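Local coordinates for alpha-glucosidase YIHQ (Escherichia coli, PDB 5AEG), which hydrolyses sulfoquinovosyl diacylglycerides and simple sulfoquinovosides to release sulfoquinovose, which probably feeds plant sulfolipid headgroups into bacterial sulfoglycolysis, at residues G284-D289 against M533-E538. Numbering follows the deposited sequence.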
loop_
_atom_site.group_PDB
_atom_site.type_symbol
_atom_site.label_atom_id
_atom_site.label_comp_id
_atom_site.label_asym_id
_atom_site.label_seq_id
_atom_site.Cartn_x
_atom_site.Cartn_y
_atom_site.Cartn_z
ATOM N N GLY A 284 -15.504 13.077 11.501
ATOM C CA GLY A 284 -16.154 11.830 11.066
ATOM C C GLY A 284 -16.253 10.758 12.103
ATOM O O GLY A 284 -15.503 10.734 13.073
ATOM N N ILE A 285 -17.137 9.832 11.813
ATOM C CA ILE A 285 -17.307 8.580 12.486
ATOM C C ILE A 285 -17.222 7.434 11.463
ATOM O O ILE A 285 -17.949 7.422 10.466
ATOM C CB ILE A 285 -18.728 8.553 13.098
ATOM C CG1 ILE A 285 -18.813 9.649 14.202
ATOM C CG2 ILE A 285 -19.022 7.183 13.709
ATOM C CD1 ILE A 285 -20.186 9.756 14.775
ATOM N N TRP A 286 -16.384 6.489 11.744
ATOM C CA TRP A 286 -16.151 5.328 10.857
ATOM C C TRP A 286 -16.586 4.109 11.711
ATOM O O TRP A 286 -15.991 3.805 12.741
ATOM C CB TRP A 286 -14.650 5.203 10.522
ATOM C CG TRP A 286 -14.391 3.863 9.876
ATOM C CD1 TRP A 286 -15.015 3.364 8.788
ATOM C CD2 TRP A 286 -13.559 2.827 10.381
ATOM N NE1 TRP A 286 -14.582 2.079 8.528
ATOM C CE2 TRP A 286 -13.672 1.727 9.498
ATOM C CE3 TRP A 286 -12.662 2.753 11.418
ATOM C CZ2 TRP A 286 -13.005 0.512 9.730
ATOM C CZ3 TRP A 286 -11.933 1.556 11.594
ATOM C CH2 TRP A 286 -12.152 0.460 10.783
ATOM N N ALA A 287 -17.702 3.512 11.321
ATOM C CA ALA A 287 -18.342 2.425 12.067
ATOM C C ALA A 287 -18.401 1.209 11.149
ATOM O O ALA A 287 -19.336 1.050 10.312
ATOM C CB ALA A 287 -19.778 2.838 12.483
ATOM N N GLN A 288 -17.414 0.349 11.266
ATOM C CA GLN A 288 -17.373 -0.807 10.360
ATOM C C GLN A 288 -18.519 -1.855 10.591
ATOM O O GLN A 288 -18.768 -2.676 9.671
ATOM C CB GLN A 288 -16.022 -1.470 10.374
ATOM C CG GLN A 288 -15.601 -2.084 11.705
ATOM C CD GLN A 288 -14.307 -2.887 11.594
ATOM O OE1 GLN A 288 -13.736 -3.049 10.501
ATOM N NE2 GLN A 288 -13.929 -3.518 12.723
ATOM N N ASP A 289 -19.139 -1.820 11.775
ATOM C CA ASP A 289 -20.314 -2.692 12.078
ATOM C C ASP A 289 -21.677 -2.132 11.664
ATOM O O ASP A 289 -22.683 -2.690 12.119
ATOM C CB ASP A 289 -20.314 -3.172 13.590
ATOM C CG ASP A 289 -20.471 -2.075 14.557
ATOM O OD1 ASP A 289 -20.096 -0.936 14.195
ATOM O OD2 ASP A 289 -21.015 -2.292 15.670
ATOM N N MET A 533 -4.149 12.097 6.882
ATOM C CA MET A 533 -5.473 11.668 7.376
ATOM C C MET A 533 -5.292 11.103 8.775
ATOM O O MET A 533 -4.380 10.321 8.985
ATOM C CB MET A 533 -6.094 10.644 6.408
ATOM C CG MET A 533 -7.449 10.138 6.856
ATOM S SD MET A 533 -8.187 9.197 5.544
ATOM C CE MET A 533 -9.553 8.457 6.456
ATOM N N MET A 534 -6.168 11.492 9.671
ATOM C CA MET A 534 -6.224 11.017 11.026
ATOM C C MET A 534 -7.483 10.154 11.232
ATOM O O MET A 534 -8.605 10.654 11.047
ATOM C CB MET A 534 -6.299 12.169 12.022
ATOM C CG MET A 534 -5.023 13.021 12.042
ATOM S SD MET A 534 -4.963 14.151 13.422
ATOM C CE MET A 534 -4.636 13.137 14.902
ATOM N N ARG A 535 -7.290 8.880 11.602
ATOM C CA ARG A 535 -8.429 7.939 11.755
ATOM C C ARG A 535 -8.011 6.887 12.747
ATOM O O ARG A 535 -6.894 6.348 12.623
ATOM C CB ARG A 535 -8.815 7.292 10.411
ATOM C CG ARG A 535 -9.963 6.270 10.599
ATOM C CD ARG A 535 -10.252 5.470 9.373
ATOM N NE ARG A 535 -9.029 4.778 8.845
ATOM C CZ ARG A 535 -8.504 3.691 9.390
ATOM N NH1 ARG A 535 -9.010 3.120 10.512
ATOM N NH2 ARG A 535 -7.398 3.133 8.881
ATOM N N THR A 536 -8.855 6.661 13.773
ATOM C CA THR A 536 -8.602 5.662 14.758
ATOM C C THR A 536 -9.241 4.303 14.441
ATOM O O THR A 536 -10.013 4.150 13.448
ATOM C CB THR A 536 -9.063 6.153 16.144
ATOM O OG1 THR A 536 -10.457 6.032 16.277
ATOM C CG2 THR A 536 -8.652 7.600 16.425
ATOM N N HIS A 537 -8.816 3.320 15.193
ATOM C CA HIS A 537 -9.351 1.953 15.078
ATOM C C HIS A 537 -9.452 1.370 16.469
ATOM O O HIS A 537 -8.528 1.503 17.270
ATOM C CB HIS A 537 -8.407 1.040 14.255
ATOM C CG HIS A 537 -9.107 -0.119 13.583
ATOM N ND1 HIS A 537 -9.946 -0.996 14.241
ATOM C CD2 HIS A 537 -9.082 -0.558 12.283
ATOM C CE1 HIS A 537 -10.403 -1.912 13.420
ATOM N NE2 HIS A 537 -9.916 -1.657 12.214
ATOM N N GLU A 538 -10.572 0.704 16.783
ATOM C CA GLU A 538 -10.608 0.011 18.079
ATOM C C GLU A 538 -9.681 -1.189 18.211
ATOM O O GLU A 538 -9.263 -1.555 19.313
ATOM C CB GLU A 538 -12.029 -0.402 18.425
ATOM C CG GLU A 538 -12.982 0.790 18.585
ATOM C CD GLU A 538 -14.420 0.367 19.002
ATOM O OE1 GLU A 538 -14.770 -0.832 18.852
ATOM O OE2 GLU A 538 -15.216 1.275 19.442
HETATM O O HOH W 1 -10.966 -3.380 10.185
#
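Trp286 and Arg535 mark the nearest backbone approach of 284-289 and 533-538, with CA atoms 8.2 Å apart; strand 257-260 runs between strands 282-286 and 534-536, so the two meet mainly through side chains, without a direct hydrogen bond. Trp286 carries most of the contact. With CG anti to the backbone N (chi1 168°), its indole reaches across to 533-538, and NE1 is held by the carbonyl of Ala332. The outer edge of its six-membered ring points into one face of the His537 imidazole in a T-shaped stack, the planes turned 75° against each other and CH2 3.4 Å from His537 NE2. Arg535 lies over a face of the same ring as a cation-pi partner, its CZ 4.9 Å from the centroid; NH1 comes nearest, 3.5 Å from Trp286 CZ3. The guanidinium is steeply inclined to the indole, and its NH2 forms a salt bridge with Asp504, which helps to hold the charge over the ring face. A weak bond, bent to 126°, runs from Arg535 NH1 to the Thr536 carbonyl, and that carbonyl O also meets the indole edge at Trp286 CE3, 3.6 Å away. Gln288 stands with its amide plane perpendicular to the imidazole. Water 1 bridges the two, donating to Gln288 OE1 at 2.8 Å and lying in the imidazole plane 2.9 Å from His537 NE2. Gln262 holds the amide NE2, and the backbone N of Gly539 hydrogen-bonds to His537 ND1, so both ends of the bridge have second supports. Gln288 and His537 both bind the sulfoquinovosyl substrate, and the side chain of the nucleophile Asp405 is about 6 Å from that of Gln288. Side chains from the C-terminal ends of parallel strands line the active site in TIM barrels, here that of GH31.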